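Local coordinates for protein coenzyme A transferase (Yersinia pestis, PDB 3QLI) that probably transfers coenzyme A between acyl-CoA thioesters and carboxylate acceptors such as acetate, at residues Thr222-Ile227 and Ala381-Ala386; Leu238-Gly243 and Asn247-Val252; Thr404-Thr409 and Leu424-Arg429; Gly260-Val265 and Pro323-Gln328. One frame throughout, in Å; residues are numbered along the deposited sequence.

Contact 1: Thr222-Ile227 and Ala381-Ala386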
loop_
_atom_site.group_PDB
_atom_site.type_symbol
_atom_site.label_atom_id
_atom_site.label_comp_id
_atom_site.label_asym_id
_atom_site.label_seq_id
_atom_site.Cartn_x
_atom_site.Cartn_y
_atom_site.Cartn_z
ATOM N N THR A 222 10.698 27.993 -7.080
ATOM C CA THR A 222 11.702 28.618 -6.232
ATOM C C THR A 222 11.320 28.426 -4.776
ATOM O O THR A 222 12.115 27.923 -3.986
ATOM C CB THR A 222 11.907 30.105 -6.552
ATOM O OG1 THR A 222 12.423 30.226 -7.883
ATOM C CG2 THR A 222 12.897 30.729 -5.572
ATOM N N SER A 223 10.098 28.810 -4.422
ATOM C CA SER A 223 9.654 28.671 -3.037
ATOM C C SER A 223 9.565 27.200 -2.653
ATOM O O SER A 223 9.971 26.801 -1.570
ATOM C CB SER A 223 8.282 29.307 -2.840
ATOM O OG SER A 223 7.718 28.862 -1.614
ATOM N N ILE A 224 9.000 26.397 -3.545
ATOM C CA ILE A 224 8.878 24.970 -3.278
ATOM C C ILE A 224 10.238 24.306 -3.034
ATOM O O ILE A 224 10.389 23.528 -2.101
ATOM C CB ILE A 224 8.105 24.267 -4.394
ATOM C CG1 ILE A 224 6.659 24.787 -4.413
ATOM C CG2 ILE A 224 8.175 22.727 -4.198
ATOM C CD1 ILE A 224 5.797 24.226 -5.560
ATOM N N SER A 225 11.236 24.604 -3.863
ATOM C CA SER A 225 12.529 23.950 -3.685
ATOM C C SER A 225 13.158 24.315 -2.343
ATOM O O SER A 225 13.861 23.505 -1.749
ATOM C CB SER A 225 13.487 24.261 -4.845
ATOM O OG SER A 225 13.764 25.651 -4.900
ATOM N N HIS A 226 12.909 25.528 -1.850
ATOM C CA HIS A 226 13.445 25.909 -0.542
ATOM C C HIS A 226 12.704 25.287 0.638
ATOM O O HIS A 226 13.324 24.913 1.632
ATOM C CB HIS A 226 13.561 27.426 -0.403
ATOM C CG HIS A 226 14.701 27.990 -1.189
ATOM N ND1 HIS A 226 14.562 28.437 -2.487
ATOM C CD2 HIS A 226 16.017 28.110 -0.890
ATOM C CE1 HIS A 226 15.734 28.849 -2.939
ATOM N NE2 HIS A 226 16.635 28.659 -1.989
ATOM N N ILE A 227 11.388 25.153 0.530
ATOM C CA ILE A 227 10.641 24.513 1.609
ATOM C C ILE A 227 11.065 23.039 1.700
ATOM O O ILE A 227 11.297 22.495 2.778
ATOM C CB ILE A 227 9.136 24.603 1.362
ATOM C CG1 ILE A 227 8.688 26.068 1.353
ATOM C CG2 ILE A 227 8.365 23.796 2.411
ATOM C CD1 ILE A 227 7.379 26.271 0.607
ATOM N N ALA A 381 4.761 17.220 -3.539
ATOM C CA ALA A 381 4.731 18.661 -3.772
ATOM C C ALA A 381 4.006 18.994 -5.060
ATOM O O ALA A 381 4.069 18.234 -6.032
ATOM C CB ALA A 381 6.156 19.209 -3.825
ATOM N N THR A 382 3.329 20.139 -5.077
ATOM C CA THR A 382 2.758 20.656 -6.320
ATOM C C THR A 382 2.606 22.167 -6.207
ATOM O O THR A 382 2.372 22.682 -5.112
ATOM C CB THR A 382 1.360 20.065 -6.607
ATOM O OG1 THR A 382 0.799 20.685 -7.776
ATOM C CG2 THR A 382 0.425 20.310 -5.429
ATOM N N PRO A 383 2.748 22.884 -7.337
ATOM C CA PRO A 383 2.304 24.288 -7.357
ATOM C C PRO A 383 0.820 24.296 -6.993
ATOM O O PRO A 383 0.130 23.309 -7.296
ATOM C CB PRO A 383 2.454 24.699 -8.827
ATOM C CG PRO A 383 3.247 23.613 -9.487
ATOM C CD PRO A 383 3.131 22.377 -8.667
ATOM N N SER A 384 0.321 25.375 -6.395
ATOM C CA SER A 384 -1.052 25.390 -5.911
ATOM C C SER A 384 -2.081 25.575 -7.020
ATOM O O SER A 384 -3.253 25.261 -6.827
ATOM C CB SER A 384 -1.242 26.484 -4.855
ATOM O OG SER A 384 -1.169 27.765 -5.455
ATOM N N THR A 385 -1.654 26.087 -8.172
ATOM C CA THR A 385 -2.587 26.344 -9.266
ATOM C C THR A 385 -2.043 25.896 -10.616
ATOM O O THR A 385 -0.877 25.520 -10.741
ATOM C CB THR A 385 -2.945 27.842 -9.380
ATOM O OG1 THR A 385 -1.804 28.578 -9.843
ATOM C CG2 THR A 385 -3.381 28.382 -8.034
ATOM N N ALA A 386 -2.913 25.937 -11.619
ATOM C CA ALA A 386 -2.539 25.631 -12.994
ATOM C C ALA A 386 -3.203 26.657 -13.904
ATOM O O ALA A 386 -4.074 27.412 -13.459
ATOM C CB ALA A 386 -2.988 24.225 -13.364
#
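Ile224 carries the whole helix side of this contact, and it reaches Ala381, Thr382 and Pro383 with two branches. With CG1 beside the backbone N (chi1 -65°), CG2 falls anti to that N and touches the CB methyl of Ala381, Ile224 CG2 to Ala381 CB being 4.1 Å. The other branch runs out straight and lays CD1 against the peptide that joins Thr382 to Pro383. There Ile224 CD1 is 3.8 Å from Thr382 O and equally 3.8 Å from Pro383 N; the nearest ring carbon, Pro383 CD, is 4.5 Å from Ile224 CD1. No hydrogen bond crosses between the segments; the fit is purely one of van der Waals surfaces. Val413 of strand 411-414 and Leu245 of helix 244-252 also touch Ile224. Thr382 turns its CB away from the helix and bonds its neighbour, OG1 to Pro383 O at 2.8 Å; its side chain lies beside Arg393, a residue of a CoA site.

The loose part is confined to Thr222 and His226, which are exposed, whereas Ser225 is covered by Leu248 and Val249 of helix 244-252. The imidazole is tied back to its own helix: His226 ND1 donates to Thr222 O at 2.9 Å with an N-H...O angle of 164°. That oxygen lies close to the ring plane, so the bond fixes the turn of the ring.

Helix 220-230 covers the C-terminal end of strand 377-381 in the mixed, largely parallel sheet, consistent with the Rossmann-like alpha/beta fold of the family.

Contact 2: Leu238-Gly243 and Asn247-Val252; sequences LQMGVG and NLVCGV
Met240 and Cys250 meet sulfur to sulfur, SD lying 3.4 Å from SG, a close fit between thioether and thiol. The methionine reaches the helix by an unusual first step: chi1 of 61° tucks CG over its own backbone, the chain then runs straight to SD, and a bend at the last torsion (chi3 72°) folds the methyl back. CE of Met240 thereby comes within 3.9 Å of Cys250 SG and, more loosely, 4.4 Å from Val249 CG1. Cys250 answers with SG set beside its own backbone N, from where it reaches SD. Leu270 and Ile335 touch the methionine and Leu273 the cysteine, giving the sulfur pair largely apolar surroundings.

At the other end, Gly243 holds the N-cap position with a positive phi that suits glycine. Its carbonyl O accepts from Asn247 N at 3.2 Å (N-H...O 163°), the first-turn bond of the helix. The carboxamide of Asn247 folds back beside the same oxygen, with Asn247 CG 3.2 Å from Gly243 O. Gly243 O and Asn247 OD1 are both acceptors, so their 3.4 Å approach is no hydrogen bond.

Strand 237-240, the turn and helix 244-252 open a beta-alpha-beta unit completed by strand 260-261. Its turn holds Val242, a CoA-binding residue whose CB points away from the helix. Chemically, the buried end is apolar and probably held by dispersion, whereas at the turn the Gly243 carbonyl is satisfied by the first-turn bond, next to CoA-binding Val242.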
loop_
_atom_site.group_PDB
_atom_site.type_symbol
_atom_site.label_atom_id
_atom_site.label_comp_id
_atom_site.label_asym_id
_atom_site.label_seq_id
_atom_site.Cartn_x
_atom_site.Cartn_y
_atom_site.Cartn_z
ATOM N N LEU A 238 18.326 10.214 -0.240
ATOM C CA LEU A 238 17.372 10.808 -1.175
ATOM C C LEU A 238 16.755 9.842 -2.183
ATOM O O LEU A 238 17.440 8.982 -2.748
ATOM C CB LEU A 238 18.063 11.906 -1.971
ATOM C CG LEU A 238 18.686 13.072 -1.206
ATOM C CD1 LEU A 238 19.391 13.989 -2.193
ATOM C CD2 LEU A 238 17.601 13.813 -0.443
ATOM N N GLN A 239 15.456 10.010 -2.403
ATOM C CA GLN A 239 14.809 9.531 -3.631
ATOM C C GLN A 239 14.116 10.730 -4.258
ATOM O O GLN A 239 13.490 11.515 -3.546
ATOM C CB GLN A 239 13.783 8.438 -3.352
ATOM C CG GLN A 239 12.931 8.086 -4.588
ATOM C CD GLN A 239 11.598 8.822 -4.611
ATOM O OE1 GLN A 239 11.082 9.225 -3.564
ATOM N NE2 GLN A 239 11.035 9.006 -5.812
ATOM N N MET A 240 14.246 10.900 -5.573
ATOM C CA MET A 240 13.405 11.884 -6.244
ATOM C C MET A 240 13.128 11.549 -7.703
ATOM O O MET A 240 13.798 10.708 -8.284
ATOM C CB MET A 240 13.965 13.299 -6.110
ATOM C CG MET A 240 15.329 13.513 -6.710
ATOM S SD MET A 240 15.866 15.211 -6.316
ATOM C CE MET A 240 16.205 15.086 -4.567
ATOM N N GLY A 241 12.131 12.221 -8.275
ATOM C CA GLY A 241 11.759 12.026 -9.667
ATOM C C GLY A 241 12.581 12.884 -10.615
ATOM O O GLY A 241 13.667 13.364 -10.273
ATOM N N VAL A 242 12.054 13.086 -11.817
ATOM C CA VAL A 242 12.726 13.879 -12.838
ATOM C C VAL A 242 11.979 15.203 -13.025
ATOM O O VAL A 242 10.820 15.325 -12.631
ATOM C CB VAL A 242 12.767 13.129 -14.188
ATOM C CG1 VAL A 242 13.658 11.899 -14.097
ATOM C CG2 VAL A 242 11.354 12.734 -14.611
ATOM N N GLY A 243 12.654 16.195 -13.601
ATOM C CA GLY A 243 12.022 17.471 -13.901
ATOM C C GLY A 243 12.772 18.683 -13.381
ATOM O O GLY A 243 13.821 18.559 -12.740
ATOM N N ASN A 247 15.568 19.090 -10.070
ATOM C CA ASN A 247 16.827 19.746 -10.406
ATOM C C ASN A 247 17.086 20.962 -9.514
ATOM O O ASN A 247 18.215 21.202 -9.080
ATOM C CB ASN A 247 16.856 20.151 -11.881
ATOM C CG ASN A 247 17.010 18.956 -12.810
ATOM O OD1 ASN A 247 17.085 17.805 -12.362
ATOM N ND2 ASN A 247 17.044 19.222 -14.113
ATOM N N LEU A 248 16.033 21.725 -9.241
ATOM C CA LEU A 248 16.153 22.926 -8.415
ATOM C C LEU A 248 16.405 22.565 -6.964
ATOM O O LEU A 248 17.175 23.231 -6.266
ATOM C CB LEU A 248 14.877 23.768 -8.498
ATOM C CG LEU A 248 14.942 25.105 -9.236
ATOM C CD1 LEU A 248 15.341 24.896 -10.682
ATOM C CD2 LEU A 248 13.602 25.820 -9.148
ATOM N N VAL A 249 15.723 21.523 -6.492
ATOM C CA VAL A 249 15.950 21.045 -5.136
ATOM C C VAL A 249 17.415 20.642 -4.979
ATOM O O VAL A 249 18.100 21.087 -4.059
ATOM C CB VAL A 249 15.025 19.860 -4.802
ATOM C CG1 VAL A 249 15.402 19.244 -3.458
ATOM C CG2 VAL A 249 13.568 20.320 -4.810
ATOM N N CYS A 250 17.901 19.809 -5.896
ATOM C CA CYS A 250 19.308 19.414 -5.880
ATOM C C CYS A 250 20.242 20.617 -5.910
ATOM O O CYS A 250 21.301 20.603 -5.280
ATOM C CB CYS A 250 19.613 18.484 -7.050
ATOM S SG CYS A 250 18.794 16.895 -6.869
ATOM N N GLY A 251 19.854 21.648 -6.655
ATOM C CA GLY A 251 20.589 22.902 -6.648
ATOM C C GLY A 251 20.692 23.490 -5.249
ATOM O O GLY A 251 21.763 23.936 -4.829
ATOM N N VAL A 252 19.579 23.510 -4.521
ATOM C CA VAL A 252 19.605 24.048 -3.164
ATOM C C VAL A 252 20.447 23.160 -2.259
ATOM O O VAL A 252 21.104 23.641 -1.342
ATOM C CB VAL A 252 18.186 24.218 -2.560
ATOM C CG1 VAL A 252 18.280 24.685 -1.138
ATOM C CG2 VAL A 252 17.383 25.204 -3.369
#

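Contact 3: Thr404-Thr409 and Leu424-Arg429; sequences TPRIDT and LSSTER
Arg429 reaches across to the backbone of Arg406 and presents the edge of its guanidinium to it: NH1 donates to Arg406 O at 2.9 Å, bent to 145°, with the oxygen 22° out of the guanidinium plane. A water lies in that plane at the same edge, accepting from Arg429 NH2 at 2.9 Å and donating in turn to Arg406 O. The carbonyl is thus gripped both directly and through water. NH1 also bonds Thr344 O, and Arg429 NE has a weak, 3.5 Å bond to Leu424 O, so the flat group is held on several sides.

The arginine rises from the first turn of helix 426-434, whose start is a capping box: Ser425 OG accepts from Glu428 N at 3.1 Å, and Glu428 OE1 accepts from Ser425 N at 2.8 Å through its anti lone pair. Glu428 also forms a salt bridge with Arg71 of the second subunit.

Arg406 sends its own side chain another way. Its first torsion (chi1 71°) places CG above the main chain, and the extended chain passes toward Ser426, where a second water joins them, 2.9 Å from Arg406 NH1 and 3.3 Å from Ser426 OG. NH2 of Arg406 bonds Gln356 O of the second subunit, and Tyr123 of that subunit packs on the Arg406 side chain. The two like charges stay apart, Arg406 NE 6.1 Å from Arg429 NH1.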
loop_
_atom_site.group_PDB
_atom_site.type_symbol
_atom_site.label_atom_id
_atom_site.label_comp_id
_atom_site.label_asym_id
_atom_site.label_seq_id
_atom_site.Cartn_x
_atom_site.Cartn_y
_atom_site.Cartn_z
ATOM N N THR A 404 -1.976 8.476 -4.286
ATOM C CA THR A 404 -1.566 8.281 -2.901
ATOM C C THR A 404 -2.780 8.462 -2.001
ATOM O O THR A 404 -3.363 9.545 -1.951
ATOM C CB THR A 404 -0.452 9.293 -2.483
ATOM O OG1 THR A 404 0.699 9.105 -3.310
ATOM C CG2 THR A 404 -0.034 9.075 -1.054
ATOM N N PRO A 405 -3.163 7.396 -1.283
ATOM C CA PRO A 405 -4.333 7.399 -0.397
ATOM C C PRO A 405 -4.135 8.363 0.758
ATOM O O PRO A 405 -2.992 8.589 1.195
ATOM C CB PRO A 405 -4.357 5.964 0.149
ATOM C CG PRO A 405 -3.599 5.158 -0.861
ATOM C CD PRO A 405 -2.503 6.078 -1.312
ATOM N N ARG A 406 -5.225 8.916 1.276
ATOM C CA ARG A 406 -5.100 9.847 2.388
ATOM C C ARG A 406 -4.500 9.159 3.611
ATOM O O ARG A 406 -3.947 9.817 4.476
ATOM C CB ARG A 406 -6.447 10.459 2.750
ATOM C CG ARG A 406 -7.416 9.485 3.429
ATOM C CD ARG A 406 -8.608 10.243 4.016
ATOM N NE ARG A 406 -9.779 9.385 4.177
ATOM C CZ ARG A 406 -10.969 9.813 4.594
ATOM N NH1 ARG A 406 -11.146 11.089 4.908
ATOM N NH2 ARG A 406 -11.984 8.960 4.693
ATOM N N ILE A 407 -4.598 7.834 3.693
ATOM C CA ILE A 407 -4.039 7.164 4.868
ATOM C C ILE A 407 -2.520 7.059 4.799
ATOM O O ILE A 407 -1.882 6.723 5.790
ATOM C CB ILE A 407 -4.640 5.754 5.095
ATOM C CG1 ILE A 407 -4.379 4.858 3.877
ATOM C CG2 ILE A 407 -6.135 5.857 5.457
ATOM C CD1 ILE A 407 -4.932 3.450 4.021
ATOM N N ASP A 408 -1.950 7.290 3.620
ATOM C CA ASP A 408 -0.503 7.179 3.449
ATOM C C ASP A 408 0.261 8.493 3.322
ATOM O O ASP A 408 1.474 8.528 3.522
ATOM C CB ASP A 408 -0.185 6.311 2.229
ATOM C CG ASP A 408 -0.575 4.864 2.429
ATOM O OD1 ASP A 408 -0.173 4.275 3.452
ATOM O OD2 ASP A 408 -1.282 4.319 1.561
ATOM N N THR A 409 -0.436 9.575 2.999
ATOM C CA THR A 409 0.244 10.849 2.818
ATOM C C THR A 409 0.924 11.301 4.103
ATOM O O THR A 409 0.372 11.180 5.191
ATOM C CB THR A 409 -0.711 11.943 2.308
ATOM O OG1 THR A 409 -1.420 11.460 1.162
ATOM C CG2 THR A 409 0.072 13.186 1.921
ATOM N N LEU A 424 -3.558 13.718 12.121
ATOM C CA LEU A 424 -4.578 14.774 12.091
ATOM C C LEU A 424 -5.971 14.223 11.766
ATOM O O LEU A 424 -6.109 13.316 10.940
ATOM C CB LEU A 424 -4.211 15.829 11.040
ATOM C CG LEU A 424 -2.924 16.615 11.269
ATOM C CD1 LEU A 424 -2.823 17.750 10.226
ATOM C CD2 LEU A 424 -2.897 17.170 12.685
ATOM N N SER A 425 -7.003 14.768 12.409
ATOM C CA SER A 425 -8.379 14.420 12.056
ATOM C C SER A 425 -8.711 14.960 10.672
ATOM O O SER A 425 -7.963 15.773 10.115
ATOM C CB SER A 425 -9.355 15.040 13.058
ATOM O OG SER A 425 -9.310 16.460 12.984
ATOM N N SER A 426 -9.848 14.536 10.132
ATOM C CA SER A 426 -10.323 15.047 8.855
ATOM C C SER A 426 -10.475 16.571 8.878
ATOM O O SER A 426 -10.195 17.247 7.889
ATOM C CB SER A 426 -11.661 14.406 8.497
ATOM O OG SER A 426 -11.473 13.046 8.156
ATOM N N THR A 427 -10.937 17.094 10.005
ATOM C CA THR A 427 -11.108 18.536 10.156
ATOM C C THR A 427 -9.765 19.252 10.182
ATOM O O THR A 427 -9.583 20.264 9.511
ATOM C CB THR A 427 -11.883 18.885 11.444
ATOM O OG1 THR A 427 -13.177 18.275 11.398
ATOM C CG2 THR A 427 -12.036 20.399 11.591
ATOM N N GLU A 428 -8.831 18.739 10.973
ATOM C CA GLU A 428 -7.513 19.354 11.066
ATOM C C GLU A 428 -6.801 19.321 9.707
ATOM O O GLU A 428 -6.126 20.285 9.330
ATOM C CB GLU A 428 -6.666 18.668 12.148
ATOM C CG GLU A 428 -7.193 18.889 13.584
ATOM C CD GLU A 428 -6.546 17.958 14.613
ATOM O OE1 GLU A 428 -6.304 16.778 14.293
ATOM O OE2 GLU A 428 -6.274 18.402 15.749
ATOM N N ARG A 429 -6.937 18.209 8.986
ATOM C CA ARG A 429 -6.362 18.099 7.648
ATOM C C ARG A 429 -6.941 19.133 6.691
ATOM O O ARG A 429 -6.195 19.853 6.023
ATOM C CB ARG A 429 -6.591 16.710 7.054
ATOM C CG ARG A 429 -5.804 15.626 7.722
ATOM C CD ARG A 429 -6.041 14.275 7.056
ATOM N NE ARG A 429 -5.118 13.282 7.590
ATOM C CZ ARG A 429 -4.451 12.404 6.849
ATOM N NH1 ARG A 429 -4.609 12.390 5.536
ATOM N NH2 ARG A 429 -3.618 11.547 7.433
HETATM O O HOH W 1 -1.611 9.923 6.141
HETATM O O HOH W 2 -9.382 13.229 5.618
#

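Contact 4: Gly260-Val265 and Pro323-Gln328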
loop_
_atom_site.group_PDB
_atom_site.type_symbol
_atom_site.label_atom_id
_atom_site.label_comp_id
_atom_site.label_asym_id
_atom_site.label_seq_id
_atom_site.Cartn_x
_atom_site.Cartn_y
_atom_site.Cartn_z
ATOM N N GLY A 260 23.007 10.535 0.940
ATOM C CA GLY A 260 23.003 9.249 0.271
ATOM C C GLY A 260 21.944 9.245 -0.815
ATOM O O GLY A 260 21.083 10.137 -0.859
ATOM N N ILE A 261 22.000 8.243 -1.691
ATOM C CA ILE A 261 20.984 8.085 -2.725
ATOM C C ILE A 261 20.445 6.660 -2.729
ATOM O O ILE A 261 21.210 5.699 -2.791
ATOM C CB ILE A 261 21.544 8.397 -4.137
ATOM C CG1 ILE A 261 21.814 9.900 -4.301
ATOM C CG2 ILE A 261 20.566 7.920 -5.231
ATOM C CD1 ILE A 261 22.510 10.244 -5.609
ATOM N N HIS A 262 19.127 6.539 -2.628
ATOM C CA HIS A 262 18.426 5.284 -2.896
ATOM C C HIS A 262 17.114 5.684 -3.541
ATOM O O HIS A 262 16.138 6.041 -2.855
ATOM C CB HIS A 262 18.178 4.499 -1.602
ATOM C CG HIS A 262 17.433 3.213 -1.809
ATOM N ND1 HIS A 262 18.028 1.974 -1.683
ATOM C CD2 HIS A 262 16.141 2.976 -2.144
ATOM C CE1 HIS A 262 17.130 1.031 -1.919
ATOM N NE2 HIS A 262 15.973 1.614 -2.192
ATOM N N THR A 263 17.102 5.647 -4.867
ATOM C CA THR A 263 16.053 6.285 -5.632
ATOM C C THR A 263 15.529 5.288 -6.655
ATOM O O THR A 263 16.230 4.339 -7.015
ATOM C CB THR A 263 16.619 7.538 -6.322
ATOM O OG1 THR A 263 15.553 8.286 -6.922
ATOM C CG2 THR A 263 17.684 7.153 -7.376
ATOM N N GLU A 264 14.290 5.471 -7.102
ATOM C CA GLU A 264 13.792 4.635 -8.192
ATOM C C GLU A 264 14.449 5.075 -9.493
ATOM O O GLU A 264 15.170 4.304 -10.122
ATOM C CB GLU A 264 12.275 4.722 -8.306
ATOM C CG GLU A 264 11.686 3.816 -9.407
ATOM C CD GLU A 264 10.241 4.179 -9.714
ATOM O OE1 GLU A 264 9.399 4.098 -8.798
ATOM O OE2 GLU A 264 9.960 4.561 -10.868
ATOM N N VAL A 265 14.207 6.320 -9.893
ATOM C CA VAL A 265 14.857 6.861 -11.083
ATOM C C VAL A 265 16.060 7.744 -10.718
ATOM O O VAL A 265 15.977 8.613 -9.834
ATOM C CB VAL A 265 13.873 7.673 -11.978
ATOM C CG1 VAL A 265 13.419 8.911 -11.265
ATOM C CG2 VAL A 265 14.537 8.070 -13.304
ATOM N N PRO A 323 9.352 -1.253 0.251
ATOM C CA PRO A 323 9.357 -0.295 1.365
ATOM C C PRO A 323 10.186 -0.776 2.552
ATOM O O PRO A 323 10.755 0.057 3.262
ATOM C CB PRO A 323 7.876 -0.196 1.761
ATOM C CG PRO A 323 7.123 -0.584 0.508
ATOM C CD PRO A 323 7.985 -1.618 -0.177
ATOM N N HIS A 324 10.259 -2.089 2.766
ATOM C CA HIS A 324 11.051 -2.617 3.877
ATOM C C HIS A 324 12.526 -2.318 3.686
ATOM O O HIS A 324 13.235 -1.997 4.644
ATOM C CB HIS A 324 10.863 -4.125 4.051
ATOM C CG HIS A 324 11.810 -4.724 5.045
ATOM N ND1 HIS A 324 11.651 -4.572 6.404
ATOM C CD2 HIS A 324 12.944 -5.446 4.877
ATOM C CE1 HIS A 324 12.639 -5.182 7.032
ATOM N NE2 HIS A 324 13.435 -5.725 6.127
ATOM N N ILE A 325 12.984 -2.412 2.439
ATOM C CA ILE A 325 14.367 -2.078 2.101
ATOM C C ILE A 325 14.620 -0.569 2.215
ATOM O O ILE A 325 15.599 -0.127 2.825
ATOM C CB ILE A 325 14.686 -2.536 0.670
ATOM C CG1 ILE A 325 14.664 -4.067 0.581
ATOM C CG2 ILE A 325 16.035 -1.999 0.214
ATOM C CD1 ILE A 325 15.687 -4.757 1.467
ATOM N N ILE A 326 13.734 0.228 1.629
ATOM C CA ILE A 326 13.874 1.687 1.688
ATOM C C ILE A 326 14.040 2.158 3.140
ATOM O O ILE A 326 14.887 3.015 3.448
ATOM C CB ILE A 326 12.653 2.387 1.055
ATOM C CG1 ILE A 326 12.604 2.104 -0.458
ATOM C CG2 ILE A 326 12.694 3.904 1.308
ATOM C CD1 ILE A 326 11.215 2.215 -1.054
ATOM N N ALA A 327 13.234 1.573 4.025
ATOM C CA ALA A 327 13.143 2.008 5.417
ATOM C C ALA A 327 14.378 1.663 6.246
ATOM O O ALA A 327 14.539 2.181 7.351
ATOM C CB ALA A 327 11.887 1.416 6.083
ATOM N N GLN A 328 15.235 0.785 5.736
ATOM C CA GLN A 328 16.427 0.391 6.501
ATOM C C GLN A 328 17.495 1.476 6.524
ATOM O O GLN A 328 18.359 1.490 7.399
ATOM C CB GLN A 328 17.013 -0.922 5.981
ATOM C CG GLN A 328 15.993 -2.075 5.927
ATOM C CD GLN A 328 15.288 -2.296 7.247
ATOM O OE1 GLN A 328 15.933 -2.490 8.277
ATOM N NE2 GLN A 328 13.942 -2.259 7.228
#
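The imidazole of His262 lies against Ile325 and Ile326 of the short helix 323-326, crossing both side chains at about a right angle. The histidine gets there by placing CG anti to its backbone N (chi1 179°), which swings the ring out from the end of strand 260-261.

Along the helix, Pro323 comes first; it packs on Arg368 of the second subunit and starts the turn, Pro323 O accepting from Ala327 N at 3.0 Å. His324 turns outward to the dimer interface, where its ring stacks on His324 of the second subunit. Ile325 offers a single methyl: CG2 approaches His262 CE1 obliquely at 3.9 Å, while the rest of the chain leads off. Ile326 makes the broader touch with its methylene, CG1 being 3.8 Å from His262 NE2 and 4.0 Å from His262 CD2, again at an oblique angle to the ring. Ala327 touches Ala372 of helix 363-372. Gln328 curls back, NE2 donating to His324 O at 2.7 Å (157°), and this places its amide nitrogen over one face of the His324 ring.

Phe366 of helix 363-372 touches both His262 and Ile326. The ring's polar end is met just before the helix: His262 NE2 bonds Val320 O and therefore carries a proton, as that carbonyl can only accept. The next residue, Asn321, bonds Glu264 OE1 through ND2. Adjacent residues thus bond His262 and Glu264, the residue seen covalently linked to CoA, which is consistent with their holding this part of the CoA site in place.

Contacts 1, 2 and 4 line up across the mixed sheet of the C-terminal half. Contacts 1 and 2, with centres 13 Å apart, meet where helices 220-230 and 244-252 pack, Ser225 CB lying 3.9 Å from Leu248 CB. Contacts 2 and 4 are joined as neighbouring strands, with Leu238 N 2.8 Å from Gly260 O, a probable hydrogen bond. Contact 3 stands apart, its nearest atoms about 8 Å from contact 1 and about 9 Å from contact 4, but it shares with contact 4 the interface to the second subunit. Residues seen to bind CoA, which is absent from this chain, lie among them: Val242 in contact 2, Glu264 in contact 4, and Arg393 about 3 Å, side chain to side chain, from Thr382 of contact 1.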